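Local coordinates for protein 3-methylaspartate ammonia-lyase (Citrobacter amalonaticus, PDB 1KKO) that catalyses the reversible elimination of ammonia from (2S,3S)-3-methyl-L-aspartate to give mesaconate, with magnesium as its cofactor, at residues R104-D107 with P111-R114; A137-T142 with E152-E157; D220-L225 with P233-D238. All coordinates share one frame; numbering follows the deposited sequence.

Contact 1: R104-D107 with P111-R114; sequences RDVD and PNAR
Asn112, in the first turn of helix 110-118, turns its carboxamide back onto the loop leading into that helix and meets Arg104 with OD1 and the backbone of Asp105 with ND2. The loop links helices 86-101 and 110-118 in the N-terminal domain of this enolase-superfamily enzyme, and it contains an Asx turn, in which Asp105 OD1 accepts from Asp107 N. Arg104 and Asn112 run past each other in opposite directions, with guanidinium and amide planes 75° apart. The arginine carries CG anti to its own N (chi1 172°), which lays the methylenes alongside the amide, CD lying 3.2 Å from Asn112 OD1. A bend at the CG-CD bond then swings NH1 round to donate to Asn112 OD1 at 2.9 Å. This acceptor lies in the guanidinium plane, whereas the nitrogen stands 41° above the plane of the amide carbonyl, so the bond is well aimed for the donor but not for the acceptor. The other end of the amide is better aligned: Asp105 O sits in the plane of the Asn112 amide, 2.9 Å from ND2, and the bond is nearly straight. Asparagine suits this buried place because one short side chain supplies both a donor and an acceptor. Arginine suits its own because its several donors and flat cation let NE bond Leu100 O and the guanidinium make a cation-pi contact with Phe115 as well. Asp105 OD2 forms a salt bridge with Lys2. Val106 is buried and apolar; its side chain crosses that of Asn112 at about a right angle, CG1 lying 4.0 Å from Asn112 ND2. A water completes the arrangement, donating to Asn112 OD1 at 2.6 Å and to Asp105 O at 3.2 Å.

Contact 2: A137-T142 with E152-E157; sequences ALLDAT and EVVCDE
Leu139 and Val153 form the tight part of this helix-helix contact, their side chains sliding past each other in opposite directions until CD1 of Leu139 lies 3.5 Å from CG1 of Val153. The axes of segments 137-142 and 152-157 cross at 88° and come within 10.1 Å; the first belongs to helix 128-146, the second to the short helix 150-157 that follows it, and at such an angle few residues of each can meet. Leucine suits the crossing because its forked end reaches across the gap: CG is anti to the backbone N (chi1 179°), CD1 packs on Val153, and both methyls reach Val154 CG2, CD2 at 4.0 Å. Val153 points toward the other helix, and its compact branched end fits between Leu139 and Thr142, whose methyl CG2 lies 3.7 Å from Val153 CG1. Threonine serves two environments here, since the methyl joins the apolar patch while OG1 bonds Val106 O in the preceding loop.

The looser side lies toward Glu157, which is partly exposed and approaches Thr142 CG2 with OE2 only at 4.1 Å. Its carboxylate is engaged elsewhere, OE2 accepting from Phe109 N and OE1 from Leu110 N at the start of helix 110-118, where the helix end probably favours its negative charge. Apolar carbons, mostly methyls, thus join the two segments: the helices meet through nondirectional packing, while hydrogen bonds tie Thr142 and Glu157 to the loop and helix beside them.

Contact 3: D220-L225 with P233-D238; sequences DRILSL and PTLHID
This is a small, wholly apolar helix-on-strand contact between the outer helices and the strands of the TIM barrel, where Ile222 near the end of helix 209-225 packs against Pro233, just ahead of strand 234-238, and Leu235 within it. Ile222 points at the strand. A chi1 of -70° puts CG1 beside the backbone N and leaves CG2 anti to it, which brings that methyl up to the CG-CD edge of the proline ring, 3.9 Å from Pro233 CG. The longer branch carries CD1 to 3.6 Å from Leu235 CD2, and CD1 touches Pro233 CG too. Ile222 runs past both partners in the opposite direction to theirs. A beta-branched isoleucine suits the spot because its two arms let one residue touch both. Pro233 offers a compact apolar surface with no side-chain polar group to bury, and Leu235 extends the same surface from the strand. Ile185 of helix 179-186 and Leu268 also touch Ile222. Next to it on the helix, Arg221 makes a salt bridge with Asp30 of the second subunit.

Along the strand, Leu235 faces the helix, whereas His236 hydrogen-bonds Glu273; Asp238, at the far end, binds magnesium. Helix outside, strand inside, and metal ligand at the strand's C-terminal end: this is the beta-alpha-beta unit from strand 191-194 through helix 209-225 to the parallel neighbour 234-238, the building block of enolase-superfamily barrels.

In the fold
The three contacts follow one another along the chain without nesting or crossing. Contact 1 closes a very short loop, with three residues between its segments, where the chain enters helix 110-118. Contact 2 then closes the turn between helices 128-146 and 150-157. These two are neighbours, their centres 10 Å apart: Val106 CG1 packs on Ala141 CB at 3.9 Å and Asn112 CB on Leu138 CD1 at 4.0 Å, so the loop and helix 110-118 pack on helix 128-146, which contact 2 in turn joins to helix 150-157. Contact 3 closes the loop between helix 209-225 and strand 234-238 in the barrel, its centre 44 Å from that of contact 1 and on the opposite side of the chain's centre.

Contact 1: R104-D107 with P111-R114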
loop_
_atom_site.group_PDB
_atom_site.type_symbol
_atom_site.label_atom_id
_atom_site.label_comp_id
_atom_site.label_asym_id
_atom_site.label_seq_id
_atom_site.Cartn_x
_atom_site.Cartn_y
_atom_site.Cartn_z
ATOM N N ARG A 104 24.959 16.898 -11.818
ATOM C CA ARG A 104 24.057 17.194 -12.918
ATOM C C ARG A 104 23.052 18.260 -12.539
ATOM O O ARG A 104 22.499 18.252 -11.434
ATOM C CB ARG A 104 23.332 15.919 -13.350
ATOM C CG ARG A 104 22.215 16.084 -14.363
ATOM C CD ARG A 104 21.712 14.729 -14.861
ATOM N NE ARG A 104 22.806 14.011 -15.495
ATOM C CZ ARG A 104 23.038 14.003 -16.801
ATOM N NH1 ARG A 104 22.210 14.620 -17.630
ATOM N NH2 ARG A 104 24.093 13.354 -17.265
ATOM N N ASP A 105 22.812 19.188 -13.456
ATOM C CA ASP A 105 21.852 20.239 -13.221
ATOM C C ASP A 105 20.433 19.714 -13.402
ATOM O O ASP A 105 20.158 18.964 -14.338
ATOM C CB ASP A 105 22.084 21.426 -14.152
ATOM C CG ASP A 105 21.365 22.642 -13.671
ATOM O OD1 ASP A 105 20.202 22.809 -14.047
ATOM O OD2 ASP A 105 21.865 23.452 -12.857
ATOM N N VAL A 106 19.530 20.120 -12.516
ATOM C CA VAL A 106 18.147 19.662 -12.558
ATOM C C VAL A 106 17.153 20.802 -12.706
ATOM O O VAL A 106 15.981 20.646 -12.425
ATOM C CB VAL A 106 17.784 18.783 -11.315
ATOM C CG1 VAL A 106 18.550 17.496 -11.346
ATOM C CG2 VAL A 106 18.041 19.544 -10.033
ATOM N N ASP A 107 17.603 21.974 -13.154
ATOM C CA ASP A 107 16.656 23.062 -13.335
ATOM C C ASP A 107 15.571 22.695 -14.336
ATOM O O ASP A 107 14.472 23.208 -14.258
ATOM C CB ASP A 107 17.349 24.332 -13.797
ATOM C CG ASP A 107 18.066 25.035 -12.678
ATOM O OD1 ASP A 107 17.941 24.606 -11.502
ATOM O OD2 ASP A 107 18.775 26.048 -12.889
ATOM N N PRO A 111 15.684 17.303 -20.765
ATOM C CA PRO A 111 17.007 16.927 -21.263
ATOM C C PRO A 111 17.603 15.772 -20.464
ATOM O O PRO A 111 18.148 14.841 -21.040
ATOM C CB PRO A 111 17.824 18.221 -21.136
ATOM C CG PRO A 111 16.834 19.275 -21.194
ATOM C CD PRO A 111 15.600 18.744 -20.476
ATOM N N ASN A 112 17.480 15.804 -19.139
ATOM C CA ASN A 112 18.011 14.710 -18.336
ATOM C C ASN A 112 17.256 13.402 -18.595
ATOM O O ASN A 112 17.850 12.328 -18.679
ATOM C CB ASN A 112 17.916 15.037 -16.849
ATOM C CG ASN A 112 18.883 16.105 -16.416
ATOM O OD1 ASN A 112 19.920 16.311 -17.054
ATOM N ND2 ASN A 112 18.591 16.739 -15.280
ATOM N N ALA A 113 15.940 13.500 -18.689
ATOM C CA ALA A 113 15.139 12.304 -18.957
ATOM C C ALA A 113 15.528 11.671 -20.290
ATOM O O ALA A 113 15.690 10.453 -20.385
ATOM C CB ALA A 113 13.672 12.643 -18.949
ATOM N N ARG A 114 15.694 12.501 -21.320
ATOM C CA ARG A 114 16.104 12.005 -22.628
ATOM C C ARG A 114 17.494 11.380 -22.592
ATOM O O ARG A 114 17.731 10.329 -23.192
ATOM C CB ARG A 114 16.088 13.129 -23.656
ATOM C CG ARG A 114 14.702 13.514 -24.123
ATOM C CD ARG A 114 14.741 14.427 -25.346
ATOM N NE ARG A 114 15.165 15.775 -24.984
ATOM C CZ ARG A 114 14.342 16.801 -24.822
ATOM N NH1 ARG A 114 13.037 16.654 -25.020
ATOM N NH2 ARG A 114 14.821 17.989 -24.463
HETATM O O HOH W 1 21.072 18.648 -17.388
#

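Contact 2: A137-T142 with E152-E157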
loop_
_atom_site.group_PDB
_atom_site.type_symbol
_atom_site.label_atom_id
_atom_site.label_comp_id
_atom_site.label_asym_id
_atom_site.label_seq_id
_atom_site.Cartn_x
_atom_site.Cartn_y
_atom_site.Cartn_z
ATOM N N ALA A 137 12.823 10.248 -10.231
ATOM C CA ALA A 137 13.646 11.037 -9.331
ATOM C C ALA A 137 14.073 12.365 -9.971
ATOM O O ALA A 137 14.139 13.377 -9.293
ATOM C CB ALA A 137 14.849 10.254 -8.882
ATOM N N LEU A 138 14.359 12.352 -11.270
ATOM C CA LEU A 138 14.765 13.572 -11.962
ATOM C C LEU A 138 13.621 14.569 -12.062
ATOM O O LEU A 138 13.855 15.776 -11.978
ATOM C CB LEU A 138 15.335 13.248 -13.343
ATOM C CG LEU A 138 16.694 12.558 -13.256
ATOM C CD1 LEU A 138 16.985 11.841 -14.549
ATOM C CD2 LEU A 138 17.800 13.552 -12.910
ATOM N N LEU A 139 12.393 14.083 -12.230
ATOM C CA LEU A 139 11.228 14.946 -12.246
ATOM C C LEU A 139 11.027 15.544 -10.866
ATOM O O LEU A 139 10.798 16.739 -10.708
ATOM C CB LEU A 139 9.983 14.178 -12.672
ATOM C CG LEU A 139 8.695 15.011 -12.688
ATOM C CD1 LEU A 139 8.769 16.217 -13.623
ATOM C CD2 LEU A 139 7.501 14.141 -13.061
ATOM N N ASP A 140 11.131 14.694 -9.846
ATOM C CA ASP A 140 11.000 15.158 -8.480
ATOM C C ASP A 140 12.112 16.165 -8.164
ATOM O O ASP A 140 11.868 17.135 -7.435
ATOM C CB ASP A 140 11.058 13.960 -7.522
ATOM C CG ASP A 140 10.429 14.228 -6.177
ATOM O OD1 ASP A 140 9.379 14.922 -6.106
ATOM O OD2 ASP A 140 10.928 13.691 -5.163
ATOM N N ALA A 141 13.317 15.941 -8.694
ATOM C CA ALA A 141 14.436 16.871 -8.474
ATOM C C ALA A 141 14.154 18.257 -9.065
ATOM O O ALA A 141 14.345 19.265 -8.407
ATOM C CB ALA A 141 15.708 16.314 -9.023
ATOM N N THR A 142 13.670 18.293 -10.297
ATOM C CA THR A 142 13.345 19.561 -10.932
ATOM C C THR A 142 12.275 20.283 -10.135
ATOM O O THR A 142 12.348 21.500 -9.913
ATOM C CB THR A 142 12.914 19.305 -12.373
ATOM O OG1 THR A 142 14.018 18.750 -13.093
ATOM C CG2 THR A 142 12.552 20.609 -13.094
ATOM N N GLU A 152 3.354 20.389 -12.025
ATOM C CA GLU A 152 3.628 21.707 -12.610
ATOM C C GLU A 152 4.831 21.666 -13.523
ATOM O O GLU A 152 4.869 22.355 -14.549
ATOM C CB GLU A 152 3.834 22.740 -11.503
ATOM C CG GLU A 152 2.561 23.039 -10.735
ATOM C CD GLU A 152 2.783 24.029 -9.619
ATOM O OE1 GLU A 152 3.719 23.833 -8.830
ATOM O OE2 GLU A 152 2.034 25.022 -9.547
ATOM N N VAL A 153 5.834 20.886 -13.178
ATOM C CA VAL A 153 7.001 20.779 -14.027
ATOM C C VAL A 153 6.582 20.207 -15.372
ATOM O O VAL A 153 7.029 20.687 -16.422
ATOM C CB VAL A 153 8.089 19.883 -13.398
ATOM C CG1 VAL A 153 9.224 19.651 -14.377
ATOM C CG2 VAL A 153 8.624 20.497 -12.111
ATOM N N VAL A 154 5.726 19.188 -15.353
ATOM C CA VAL A 154 5.263 18.574 -16.587
ATOM C C VAL A 154 4.465 19.598 -17.384
ATOM O O VAL A 154 4.690 19.785 -18.578
ATOM C CB VAL A 154 4.425 17.314 -16.329
ATOM C CG1 VAL A 154 3.897 16.746 -17.643
ATOM C CG2 VAL A 154 5.253 16.263 -15.613
ATOM N N CYS A 155 3.539 20.283 -16.739
ATOM C CA CYS A 155 2.753 21.278 -17.476
ATOM C C CYS A 155 3.632 22.376 -18.066
ATOM O O CYS A 155 3.368 22.865 -19.172
ATOM C CB CYS A 155 1.701 21.895 -16.593
ATOM S SG CYS A 155 0.398 20.743 -16.146
ATOM N N ASP A 156 4.653 22.800 -17.336
ATOM C CA ASP A 156 5.550 23.832 -17.845
ATOM C C ASP A 156 6.366 23.348 -19.042
ATOM O O ASP A 156 6.436 24.038 -20.063
ATOM C CB ASP A 156 6.505 24.306 -16.752
ATOM C CG ASP A 156 5.839 25.187 -15.720
ATOM O OD1 ASP A 156 4.719 25.692 -15.952
ATOM O OD2 ASP A 156 6.395 25.434 -14.629
ATOM N N GLU A 157 6.989 22.178 -18.945
ATOM C CA GLU A 157 7.880 21.708 -20.001
ATOM C C GLU A 157 7.160 21.191 -21.239
ATOM O O GLU A 157 7.741 21.173 -22.318
ATOM C CB GLU A 157 8.871 20.678 -19.452
ATOM C CG GLU A 157 9.766 21.294 -18.388
ATOM C CD GLU A 157 11.046 20.529 -18.107
ATOM O OE1 GLU A 157 11.449 19.686 -18.930
ATOM O OE2 GLU A 157 11.663 20.781 -17.051
#

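Contact 3: D220-L225 with P233-D238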
loop_
_atom_site.group_PDB
_atom_site.type_symbol
_atom_site.label_atom_id
_atom_site.label_comp_id
_atom_site.label_asym_id
_atom_site.label_seq_id
_atom_site.Cartn_x
_atom_site.Cartn_y
_atom_site.Cartn_z
ATOM N N ASP A 220 -25.158 -6.480 -10.895
ATOM C CA ASP A 220 -26.147 -6.687 -9.831
ATOM C C ASP A 220 -25.596 -6.204 -8.483
ATOM O O ASP A 220 -26.294 -5.542 -7.718
ATOM C CB ASP A 220 -26.508 -8.171 -9.692
ATOM C CG ASP A 220 -27.633 -8.610 -10.615
ATOM O OD1 ASP A 220 -28.348 -7.749 -11.160
ATOM O OD2 ASP A 220 -27.860 -9.814 -10.838
ATOM N N ARG A 221 -24.340 -6.545 -8.196
ATOM C CA ARG A 221 -23.730 -6.210 -6.917
ATOM C C ARG A 221 -23.629 -4.707 -6.747
ATOM O O ARG A 221 -23.919 -4.171 -5.680
ATOM C CB ARG A 221 -22.339 -6.830 -6.811
ATOM C CG ARG A 221 -21.783 -6.864 -5.405
ATOM C CD ARG A 221 -22.531 -7.825 -4.487
ATOM N NE ARG A 221 -21.858 -8.008 -3.210
ATOM C CZ ARG A 221 -22.370 -8.671 -2.186
ATOM N NH1 ARG A 221 -23.576 -9.228 -2.278
ATOM N NH2 ARG A 221 -21.685 -8.774 -1.061
ATOM N N ILE A 222 -23.197 -4.033 -7.806
ATOM C CA ILE A 222 -23.087 -2.581 -7.804
ATOM C C ILE A 222 -24.455 -1.944 -7.580
ATOM O O ILE A 222 -24.601 -1.084 -6.718
ATOM C CB ILE A 222 -22.449 -2.084 -9.123
ATOM C CG1 ILE A 222 -20.969 -2.482 -9.176
ATOM C CG2 ILE A 222 -22.605 -0.576 -9.263
ATOM C CD1 ILE A 222 -20.383 -2.447 -10.577
ATOM N N LEU A 223 -25.451 -2.375 -8.350
ATOM C CA LEU A 223 -26.790 -1.805 -8.238
ATOM C C LEU A 223 -27.424 -2.108 -6.880
ATOM O O LEU A 223 -28.185 -1.292 -6.359
ATOM C CB LEU A 223 -27.681 -2.280 -9.393
ATOM C CG LEU A 223 -27.235 -1.788 -10.777
ATOM C CD1 LEU A 223 -28.043 -2.452 -11.884
ATOM C CD2 LEU A 223 -27.337 -0.275 -10.869
ATOM N N SER A 224 -27.086 -3.254 -6.293
ATOM C CA SER A 224 -27.621 -3.642 -4.983
ATOM C C SER A 224 -26.960 -2.911 -3.808
ATOM O O SER A 224 -27.643 -2.419 -2.908
ATOM C CB SER A 224 -27.449 -5.148 -4.775
ATOM O OG SER A 224 -27.884 -5.537 -3.482
ATOM N N LEU A 225 -25.630 -2.844 -3.818
ATOM C CA LEU A 225 -24.877 -2.298 -2.686
ATOM C C LEU A 225 -24.673 -0.781 -2.676
ATOM O O LEU A 225 -24.440 -0.199 -1.616
ATOM C CB LEU A 225 -23.506 -2.983 -2.596
ATOM C CG LEU A 225 -23.453 -4.352 -1.918
ATOM C CD1 LEU A 225 -24.370 -5.347 -2.594
ATOM C CD2 LEU A 225 -22.017 -4.859 -1.903
ATOM N N PRO A 233 -20.548 3.439 -12.015
ATOM C CA PRO A 233 -19.169 3.221 -12.456
ATOM C C PRO A 233 -19.071 2.526 -13.802
ATOM O O PRO A 233 -20.034 1.973 -14.322
ATOM C CB PRO A 233 -18.615 2.300 -11.375
ATOM C CG PRO A 233 -19.799 1.519 -10.974
ATOM C CD PRO A 233 -20.907 2.533 -10.911
ATOM N N THR A 234 -17.869 2.563 -14.354
ATOM C CA THR A 234 -17.562 1.842 -15.582
ATOM C C THR A 234 -16.980 0.482 -15.246
ATOM O O THR A 234 -16.215 0.352 -14.291
ATOM C CB THR A 234 -16.563 2.656 -16.400
ATOM O OG1 THR A 234 -17.248 3.784 -16.948
ATOM C CG2 THR A 234 -16.028 1.892 -17.607
ATOM N N LEU A 235 -17.355 -0.529 -16.022
ATOM C CA LEU A 235 -16.826 -1.876 -15.859
ATOM C C LEU A 235 -15.680 -2.087 -16.834
ATOM O O LEU A 235 -15.778 -1.747 -18.009
ATOM C CB LEU A 235 -17.919 -2.911 -16.098
ATOM C CG LEU A 235 -19.210 -2.684 -15.308
ATOM C CD1 LEU A 235 -20.160 -3.847 -15.566
ATOM C CD2 LEU A 235 -18.922 -2.513 -13.821
ATOM N N HIS A 236 -14.583 -2.642 -16.337
ATOM C CA HIS A 236 -13.387 -2.864 -17.146
ATOM C C HIS A 236 -12.838 -4.196 -16.668
ATOM O O HIS A 236 -12.468 -4.353 -15.503
ATOM C CB HIS A 236 -12.433 -1.695 -16.916
ATOM C CG HIS A 236 -11.118 -1.770 -17.626
ATOM N ND1 HIS A 236 -10.439 -0.633 -18.005
ATOM C CD2 HIS A 236 -10.320 -2.813 -17.951
ATOM C CE1 HIS A 236 -9.278 -0.977 -18.534
ATOM N NE2 HIS A 236 -9.177 -2.293 -18.510
ATOM N N ILE A 237 -12.844 -5.171 -17.567
ATOM C CA ILE A 237 -12.437 -6.529 -17.261
ATOM C C ILE A 237 -11.351 -6.958 -18.232
ATOM O O ILE A 237 -11.471 -6.746 -19.433
ATOM C CB ILE A 237 -13.660 -7.466 -17.346
ATOM C CG1 ILE A 237 -14.667 -7.109 -16.239
ATOM C CG2 ILE A 237 -13.230 -8.930 -17.267
ATOM C CD1 ILE A 237 -16.041 -7.758 -16.392
ATOM N N ASP A 238 -10.276 -7.530 -17.690
ATOM C CA ASP A 238 -9.129 -7.985 -18.473
ATOM C C ASP A 238 -9.213 -9.493 -18.626
ATOM O O ASP A 238 -9.248 -10.240 -17.630
ATOM C CB ASP A 238 -7.831 -7.610 -17.755
ATOM C CG ASP A 238 -6.580 -7.798 -18.608
ATOM O OD1 ASP A 238 -6.598 -8.475 -19.679
ATOM O OD2 ASP A 238 -5.501 -7.271 -18.230
#